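Local coordinates for purine nucleoside phosphorylase (Schistosoma mansoni, PDB 5KO5), which probably catalyses the reversible phosphorolysis of purine nucleosides to the free base and ribose 1-phosphate, and here holds cytosine in its pocket, at residues 110-115 with 282-287; 25-30 with 70-75. All coordinates share one frame; numbering follows the deposited sequence.

Following the chain, helix 9-23 runs out into residues 25-30, which lead into strand 29-32; contact 2 then closes a loop of 39 residues when strand 69-75 returns to pack against them. Strand 78-84 follows and lies beside 29-32 in the sheet. Contact 1 opens only later, at the start of strand 112-121, and closes 166 residues further on, where the tail behind helix 259-283 packs on strands 112-121 and 29-32. The two loops are therefore in series and neither crosses nor encloses the other. They meet through the sheet: Gly-30 exchanges probable backbone hydrogen bonds with Val-112 and Leu-114, and the contact centres lie about 11 Å apart.

Contact 1: residues 110-115 with 282-287; sequences VRVLLI and TRLPLD
The backbones of 110-115 and 282-287 stay well apart, the closest CA atoms being those of Arg-111 and Asp-287 at 8.8 Å, with Val-112 and Leu-284 at 9.0 Å, so side chains and a water bridge the interval. Leu-284, the first residue to leave the geometry of helix 259-283, brings CD1 to 4.3 Å from Val-112 CG1. A branched valine suits a strand, while the longer leucine can span the distance; both touch Leu-172 of helix 170-182, and Leu-284 also meets Ile-29. Next to this pair along the chain, Arg-111 bends at chi3 (-64°), carrying its guanidinium obliquely past Leu-286 O (3.5 Å from NH2) and Asp-287 O (3.7 Å from NE). The latter belongs to the C terminus, whose negative charge an arginine would probably suit. A water accepts from Arg-111 NH2 at 3.2 Å and donates to Asp-287 O at 3.2 Å. The side-chain carboxylate of Asp-287 stands farther off, OD1 being 6.4 Å from Arg-111 NH2. The C-terminal tail is thus packed hydrophobically on the central mixed sheet of the phosphorylase-superfamily fold, while the water-mediated link beyond, to two poorly ordered residues, is consistent with a mobile end.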
ATOM      1  N   VAL A 110      -8.581 -26.351 -15.048  1.00 19.77           N
ATOM      2  CA  VAL A 110      -8.630 -25.114 -15.816  1.00 20.44           C
ATOM      3  C   VAL A 110      -7.244 -24.769 -16.334  1.00 18.03           C
ATOM      4  O   VAL A 110      -6.264 -24.757 -15.577  1.00 19.51           O
ATOM      5  CB  VAL A 110      -9.220 -23.977 -14.968  1.00 18.60           C
ATOM      6  CG1 VAL A 110      -8.961 -22.616 -15.620  1.00 19.00           C
ATOM      7  CG2 VAL A 110     -10.713 -24.209 -14.759  1.00 17.73           C
ATOM      8  N   ARG A 111      -7.157 -24.497 -17.639  1.00 20.53           N
ATOM      9  CA  ARG A 111      -5.921 -24.042 -18.257  1.00 20.59           C
ATOM     10  C   ARG A 111      -5.962 -22.595 -18.714  1.00 18.83           C
ATOM     11  O   ARG A 111      -4.897 -21.991 -18.880  1.00 19.19           O
ATOM     12  CB  ARG A 111      -5.568 -24.923 -19.464  1.00 27.17           C
ATOM     13  CG  ARG A 111      -5.168 -26.343 -19.100  1.00 33.37           C
ATOM     14  CD  ARG A 111      -4.653 -27.091 -20.323  1.00 50.05           C
ATOM     15  NE  ARG A 111      -5.689 -27.271 -21.337  1.00 51.53           N
ATOM     16  CZ  ARG A 111      -6.518 -28.309 -21.376  1.00 61.75           C
ATOM     17  NH1 ARG A 111      -6.435 -29.259 -20.454  1.00 66.54           N
ATOM     18  NH2 ARG A 111      -7.431 -28.400 -22.335  1.00 60.66           N
ATOM     19  N   VAL A 112      -7.152 -22.026 -18.913  1.00 18.37           N
ATOM     20  CA  VAL A 112      -7.321 -20.652 -19.367  1.00 18.64           C
ATOM     21  C   VAL A 112      -8.397 -20.008 -18.509  1.00 17.50           C
ATOM     22  O   VAL A 112      -9.470 -20.594 -18.320  1.00 18.52           O
ATOM     23  CB  VAL A 112      -7.738 -20.605 -20.847  1.00 19.28           C
ATOM     24  CG1 VAL A 112      -8.073 -19.175 -21.268  1.00 22.59           C
ATOM     25  CG2 VAL A 112      -6.636 -21.192 -21.727  1.00 22.02           C
ATOM     26  N   LEU A 113      -8.105 -18.813 -17.997  1.00 17.95           N
ATOM     27  CA  LEU A 113      -9.041 -18.022 -17.207  1.00 15.19           C
ATOM     28  C   LEU A 113      -9.386 -16.763 -17.994  1.00 15.79           C
ATOM     29  O   LEU A 113      -8.486 -16.013 -18.392  1.00 16.25           O
ATOM     30  CB  LEU A 113      -8.410 -17.663 -15.863  1.00 15.82           C
ATOM     31  CG  LEU A 113      -9.207 -16.728 -14.950  1.00 15.48           C
ATOM     32  CD1 LEU A 113     -10.598 -17.294 -14.635  1.00 17.25           C
ATOM     33  CD2 LEU A 113      -8.410 -16.504 -13.677  1.00 16.63           C
ATOM     34  N   LEU A 114     -10.680 -16.545 -18.224  1.00 15.49           N
ATOM     35  CA  LEU A 114     -11.189 -15.365 -18.917  1.00 15.66           C
ATOM     36  C   LEU A 114     -11.828 -14.449 -17.884  1.00 16.56           C
ATOM     37  O   LEU A 114     -12.660 -14.903 -17.094  1.00 17.75           O
ATOM     38  CB  LEU A 114     -12.255 -15.763 -19.944  1.00 17.40           C
ATOM     39  CG  LEU A 114     -11.847 -16.829 -20.967  1.00 18.78           C
ATOM     40  CD1 LEU A 114     -13.001 -17.146 -21.925  1.00 20.32           C
ATOM     41  CD2 LEU A 114     -10.586 -16.415 -21.740  1.00 19.95           C
ATOM     42  N   ILE A 115     -11.452 -13.166 -17.895  1.00 14.53           N
ATOM     43  CA  ILE A 115     -11.899 -12.212 -16.883  1.00 14.29           C
ATOM     44  C   ILE A 115     -12.414 -10.952 -17.564  1.00 18.46           C
ATOM     45  O   ILE A 115     -11.786 -10.438 -18.494  1.00 18.14           O
ATOM     46  CB  ILE A 115     -10.740 -11.835 -15.940  1.00 13.94           C
ATOM     47  CG1 ILE A 115     -10.077 -13.078 -15.348  1.00 19.23           C
ATOM     48  CG2 ILE A 115     -11.242 -10.916 -14.825  1.00 18.18           C
ATOM     49  CD1 ILE A 115      -8.838 -12.761 -14.511  1.00 18.80           C
ATOM     50  N   THR A 282     -15.391 -20.776 -27.987  1.00 26.82           N
ATOM     51  CA  THR A 282     -15.462 -21.769 -29.061  1.00 31.48           C
ATOM     52  C   THR A 282     -14.173 -21.828 -29.869  1.00 30.57           C
ATOM     53  O   THR A 282     -13.843 -22.879 -30.435  1.00 33.69           O
ATOM     54  CB  THR A 282     -16.629 -21.485 -30.011  1.00 36.34           C
ATOM     55  OG1 THR A 282     -16.272 -20.428 -30.909  1.00 44.78           O
ATOM     56  CG2 THR A 282     -17.865 -21.093 -29.254  1.00 29.51           C
ATOM     57  N   ARG A 283     -13.435 -20.721 -29.939  1.00 30.20           N
ATOM     58  CA  ARG A 283     -12.252 -20.632 -30.785  1.00 28.87           C
ATOM     59  C   ARG A 283     -10.952 -20.952 -30.052  1.00 29.22           C
ATOM     60  O   ARG A 283      -9.909 -21.077 -30.702  1.00 30.92           O
ATOM     61  CB  ARG A 283     -12.172 -19.243 -31.430  1.00 27.77           C
ATOM     62  CG  ARG A 283     -13.341 -18.930 -32.364  1.00 28.19           C
ATOM     63  CD  ARG A 283     -13.043 -19.339 -33.798  1.00 32.40           C
ATOM     64  NE  ARG A 283     -12.003 -18.503 -34.386  1.00 35.37           N
ATOM     65  CZ  ARG A 283     -12.230 -17.334 -34.974  1.00 33.22           C
ATOM     66  NH1 ARG A 283     -13.468 -16.862 -35.059  1.00 31.75           N
ATOM     67  NH2 ARG A 283     -11.223 -16.638 -35.477  1.00 31.34           N
ATOM     68  N   LEU A 284     -10.992 -21.088 -28.730  1.00 28.68           N
ATOM     69  CA  LEU A 284      -9.794 -21.409 -27.972  1.00 35.03           C
ATOM     70  C   LEU A 284      -9.172 -22.708 -28.473  1.00 40.96           C
ATOM     71  O   LEU A 284      -9.890 -23.626 -28.893  1.00 42.50           O
ATOM     72  CB  LEU A 284     -10.141 -21.558 -26.493  1.00 35.45           C
ATOM     73  CG  LEU A 284     -10.385 -20.206 -25.843  1.00 30.69           C
ATOM     74  CD1 LEU A 284     -10.773 -20.340 -24.385  1.00 33.63           C
ATOM     75  CD2 LEU A 284      -9.152 -19.352 -26.008  1.00 36.19           C
ATOM     76  N   PRO A 285      -7.847 -22.817 -28.457  1.00 47.22           N
ATOM     77  CA  PRO A 285      -7.202 -24.070 -28.857  1.00 55.82           C
ATOM     78  C   PRO A 285      -7.575 -25.208 -27.917  1.00 59.82           C
ATOM     79  O   PRO A 285      -7.848 -25.004 -26.731  1.00 59.29           O
ATOM     80  CB  PRO A 285      -5.707 -23.743 -28.767  1.00 53.06           C
ATOM     81  CG  PRO A 285      -5.626 -22.579 -27.843  1.00 49.53           C
ATOM     82  CD  PRO A 285      -6.869 -21.779 -28.094  1.00 45.05           C
ATOM     83  N   LEU A 286      -7.591 -26.425 -28.470  1.00 60.99           N
ATOM     84  CA  LEU A 286      -7.897 -27.602 -27.668  1.00 63.71           C
ATOM     85  C   LEU A 286      -6.764 -27.966 -26.716  1.00 71.49           C
ATOM     86  O   LEU A 286      -6.989 -28.729 -25.769  1.00 80.60           O
ATOM     87  CB  LEU A 286      -8.223 -28.792 -28.572  1.00 58.00           C
ATOM     88  CG  LEU A 286      -9.426 -28.647 -29.506  1.00 54.84           C
ATOM     89  CD1 LEU A 286      -9.526 -29.850 -30.432  1.00 56.10           C
ATOM     90  CD2 LEU A 286     -10.713 -28.470 -28.714  1.00 57.13           C
ATOM     91  N   ASP A 287      -5.561 -27.447 -26.943  1.00 68.71           N
ATOM     92  CA  ASP A 287      -4.428 -27.721 -26.066  1.00 73.38           C
ATOM     93  C   ASP A 287      -4.135 -26.528 -25.160  1.00 73.62           C
ATOM     94  O   ASP A 287      -5.051 -25.845 -24.703  1.00 71.97           O
ATOM     95  CB  ASP A 287      -3.185 -28.077 -26.885  1.00 76.88           C
ATOM     96  CG  ASP A 287      -3.291 -29.439 -27.543  1.00 83.92           C
ATOM     97  OD1 ASP A 287      -4.427 -29.927 -27.722  1.00 82.78           O
ATOM     98  OD2 ASP A 287      -2.237 -30.020 -27.881  1.00 90.29           O
TER
HETATM   99  O   HOH W   1      -7.964 -25.459 -23.438  1.00 46.91           O

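Contact 2: residues 25-30 with 70-75; sequences VLPDIG and LVLGSV
Apolar packing carries most of the meeting between Val-25 and Leu-72. Their CB atoms approach to 4.0 Å, and the two side chains lie alongside each other, pointing opposite ways. In Val-25, CG1 stands anti to the backbone N (chi1 170°), which turns this methyl to Leu-72 CB, also at 4.0 Å. The compact, branched valine thereby covers the root of the leucine. Farther along, the Leu-72 branch CD2 reaches the ring of Pro-27, whose CG is 4.2 Å away; the two side chains cross at a slant. A proline fits here because its compact ring, which restricts the backbone, offers an apolar surface just before strand 29-32 begins. Leu-72 also touches Ile-19 and Ser-23 of helix 9-23 and Val-81 of strand 78-84, so it joins the packing of that helix on the sheet.

Contacts with the backbone complete the account. Leu-72 CD2 lies 3.9 Å from Val-25 O, and Val-25 CG1 is 4.1 Å from Gly-73 N. Here the CA atoms of Val-25 and Gly-73 come within 6.4 Å. Glycine suits the extended backbone (phi 169°, psi -153°), which other residues adopt less readily.

No hydrogen bond joins the two segments. The connection between helix 9-23 and strand 29-32 therefore rests on strand 69-75 through shape and hydrophobic burial, while nearby polar ties run to other parts, such as the Asp-28 to Arg-78 salt bridge.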
ATOM      1  N   VAL A  25     -18.543 -32.396 -14.153  1.00 36.92           N
ATOM      2  CA  VAL A  25     -17.982 -31.586 -15.229  1.00 36.53           C
ATOM      3  C   VAL A  25     -16.504 -31.372 -14.943  1.00 32.12           C
ATOM      4  O   VAL A  25     -16.136 -30.948 -13.842  1.00 33.56           O
ATOM      5  CB  VAL A  25     -18.706 -30.230 -15.353  1.00 33.13           C
ATOM      6  CG1 VAL A  25     -17.960 -29.305 -16.310  1.00 32.30           C
ATOM      7  CG2 VAL A  25     -20.148 -30.432 -15.804  1.00 36.79           C
ATOM      8  N   LEU A  26     -15.660 -31.660 -15.932  1.00 31.05           N
ATOM      9  CA  LEU A  26     -14.228 -31.395 -15.831  1.00 29.99           C
ATOM     10  C   LEU A  26     -13.898 -30.182 -16.690  1.00 27.69           C
ATOM     11  O   LEU A  26     -13.725 -30.314 -17.910  1.00 29.31           O
ATOM     12  CB  LEU A  26     -13.420 -32.614 -16.284  1.00 35.78           C
ATOM     13  CG  LEU A  26     -13.506 -33.813 -15.332  1.00 46.78           C
ATOM     14  CD1 LEU A  26     -12.674 -34.978 -15.843  1.00 51.14           C
ATOM     15  CD2 LEU A  26     -13.066 -33.411 -13.928  1.00 47.80           C
ATOM     16  N   PRO A  27     -13.796 -28.989 -16.110  1.00 24.32           N
ATOM     17  CA  PRO A  27     -13.689 -27.776 -16.926  1.00 23.00           C
ATOM     18  C   PRO A  27     -12.269 -27.547 -17.419  1.00 25.81           C
ATOM     19  O   PRO A  27     -11.291 -27.834 -16.723  1.00 25.99           O
ATOM     20  CB  PRO A  27     -14.098 -26.670 -15.946  1.00 21.88           C
ATOM     21  CG  PRO A  27     -13.625 -27.195 -14.613  1.00 22.19           C
ATOM     22  CD  PRO A  27     -13.806 -28.696 -14.665  1.00 24.24           C
ATOM     23  N   ASP A  28     -12.169 -27.008 -18.637  1.00 22.71           N
ATOM     24  CA  ASP A  28     -10.898 -26.583 -19.213  1.00 23.08           C
ATOM     25  C   ASP A  28     -10.693 -25.080 -19.120  1.00 23.48           C
ATOM     26  O   ASP A  28      -9.552 -24.609 -19.231  1.00 20.83           O
ATOM     27  CB  ASP A  28     -10.826 -26.981 -20.697  1.00 27.22           C
ATOM     28  CG  ASP A  28     -10.857 -28.486 -20.913  1.00 34.95           C
ATOM     29  OD1 ASP A  28     -10.323 -29.237 -20.068  1.00 32.37           O
ATOM     30  OD2 ASP A  28     -11.414 -28.918 -21.942  1.00 39.27           O
ATOM     31  N   ILE A  29     -11.769 -24.327 -18.923  1.00 20.56           N
ATOM     32  CA  ILE A  29     -11.758 -22.873 -18.971  1.00 19.56           C
ATOM     33  C   ILE A  29     -12.488 -22.354 -17.744  1.00 19.99           C
ATOM     34  O   ILE A  29     -13.525 -22.897 -17.349  1.00 20.89           O
ATOM     35  CB  ILE A  29     -12.459 -22.388 -20.261  1.00 20.36           C
ATOM     36  CG1 ILE A  29     -11.676 -22.852 -21.485  1.00 21.47           C
ATOM     37  CG2 ILE A  29     -12.607 -20.888 -20.267  1.00 20.90           C
ATOM     38  CD1 ILE A  29     -12.533 -22.997 -22.731  1.00 28.20           C
ATOM     39  N   GLY A  30     -11.939 -21.313 -17.130  1.00 17.72           N
ATOM     40  CA  GLY A  30     -12.585 -20.627 -16.029  1.00 17.19           C
ATOM     41  C   GLY A  30     -12.995 -19.237 -16.468  1.00 16.81           C
ATOM     42  O   GLY A  30     -12.365 -18.636 -17.343  1.00 16.64           O
ATOM     43  N   LEU A  70     -20.598 -21.291  -7.718  1.00 22.22           N
ATOM     44  CA  LEU A  70     -19.785 -21.815  -8.804  1.00 21.40           C
ATOM     45  C   LEU A  70     -20.723 -22.500  -9.789  1.00 24.90           C
ATOM     46  O   LEU A  70     -21.555 -23.318  -9.388  1.00 29.98           O
ATOM     47  CB  LEU A  70     -18.799 -22.840  -8.250  1.00 27.21           C
ATOM     48  CG  LEU A  70     -17.397 -22.898  -8.844  1.00 29.90           C
ATOM     49  CD1 LEU A  70     -16.682 -21.559  -8.675  1.00 23.07           C
ATOM     50  CD2 LEU A  70     -16.610 -24.015  -8.174  1.00 25.89           C
ATOM     51  N   VAL A  71     -20.605 -22.158 -11.069  1.00 21.77           N
ATOM     52  CA  VAL A  71     -21.475 -22.704 -12.107  1.00 22.99           C
ATOM     53  C   VAL A  71     -20.609 -23.441 -13.120  1.00 25.90           C
ATOM     54  O   VAL A  71     -19.681 -22.856 -13.693  1.00 24.98           O
ATOM     55  CB  VAL A  71     -22.310 -21.605 -12.783  1.00 23.82           C
ATOM     56  CG1 VAL A  71     -23.286 -22.213 -13.784  1.00 25.26           C
ATOM     57  CG2 VAL A  71     -23.048 -20.775 -11.734  1.00 26.72           C
ATOM     58  N   LEU A  72     -20.902 -24.722 -13.334  1.00 23.57           N
ATOM     59  CA  LEU A  72     -20.161 -25.545 -14.276  1.00 23.79           C
ATOM     60  C   LEU A  72     -21.090 -26.038 -15.372  1.00 27.16           C
ATOM     61  O   LEU A  72     -22.269 -26.317 -15.131  1.00 27.12           O
ATOM     62  CB  LEU A  72     -19.525 -26.761 -13.588  1.00 25.86           C
ATOM     63  CG  LEU A  72     -18.442 -26.425 -12.559  1.00 26.03           C
ATOM     64  CD1 LEU A  72     -19.019 -26.387 -11.154  1.00 33.43           C
ATOM     65  CD2 LEU A  72     -17.293 -27.410 -12.655  1.00 27.45           C
ATOM     66  N   GLY A  73     -20.542 -26.160 -16.577  1.00 25.73           N
ATOM     67  CA  GLY A  73     -21.322 -26.662 -17.699  1.00 27.05           C
ATOM     68  C   GLY A  73     -20.584 -26.448 -18.999  1.00 31.48           C
ATOM     69  O   GLY A  73     -19.354 -26.370 -19.022  1.00 28.64           O
ATOM     70  N   SER A  74     -21.348 -26.340 -20.081  1.00 29.85           N
ATOM     71  CA  SER A  74     -20.784 -26.236 -21.420  1.00 33.83           C
ATOM     72  C   SER A  74     -21.156 -24.902 -22.046  1.00 34.69           C
ATOM     73  O   SER A  74     -22.317 -24.482 -21.982  1.00 33.95           O
ATOM     74  CB  SER A  74     -21.271 -27.380 -22.316  1.00 40.22           C
ATOM     75  OG  SER A  74     -20.729 -28.621 -21.895  1.00 51.93           O
ATOM     76  N   VAL A  75     -20.169 -24.243 -22.649  1.00 30.75           N
ATOM     77  CA  VAL A  75     -20.380 -23.065 -23.479  1.00 33.89           C
ATOM     78  C   VAL A  75     -19.603 -23.266 -24.768  1.00 32.51           C
ATOM     79  O   VAL A  75     -18.395 -23.529 -24.731  1.00 31.26           O
ATOM     80  CB  VAL A  75     -19.907 -21.774 -22.786  1.00 34.66           C
ATOM     81  CG1 VAL A  75     -19.946 -20.609 -23.774  1.00 35.07           C
ATOM     82  CG2 VAL A  75     -20.757 -21.483 -21.564  1.00 35.65           C
TER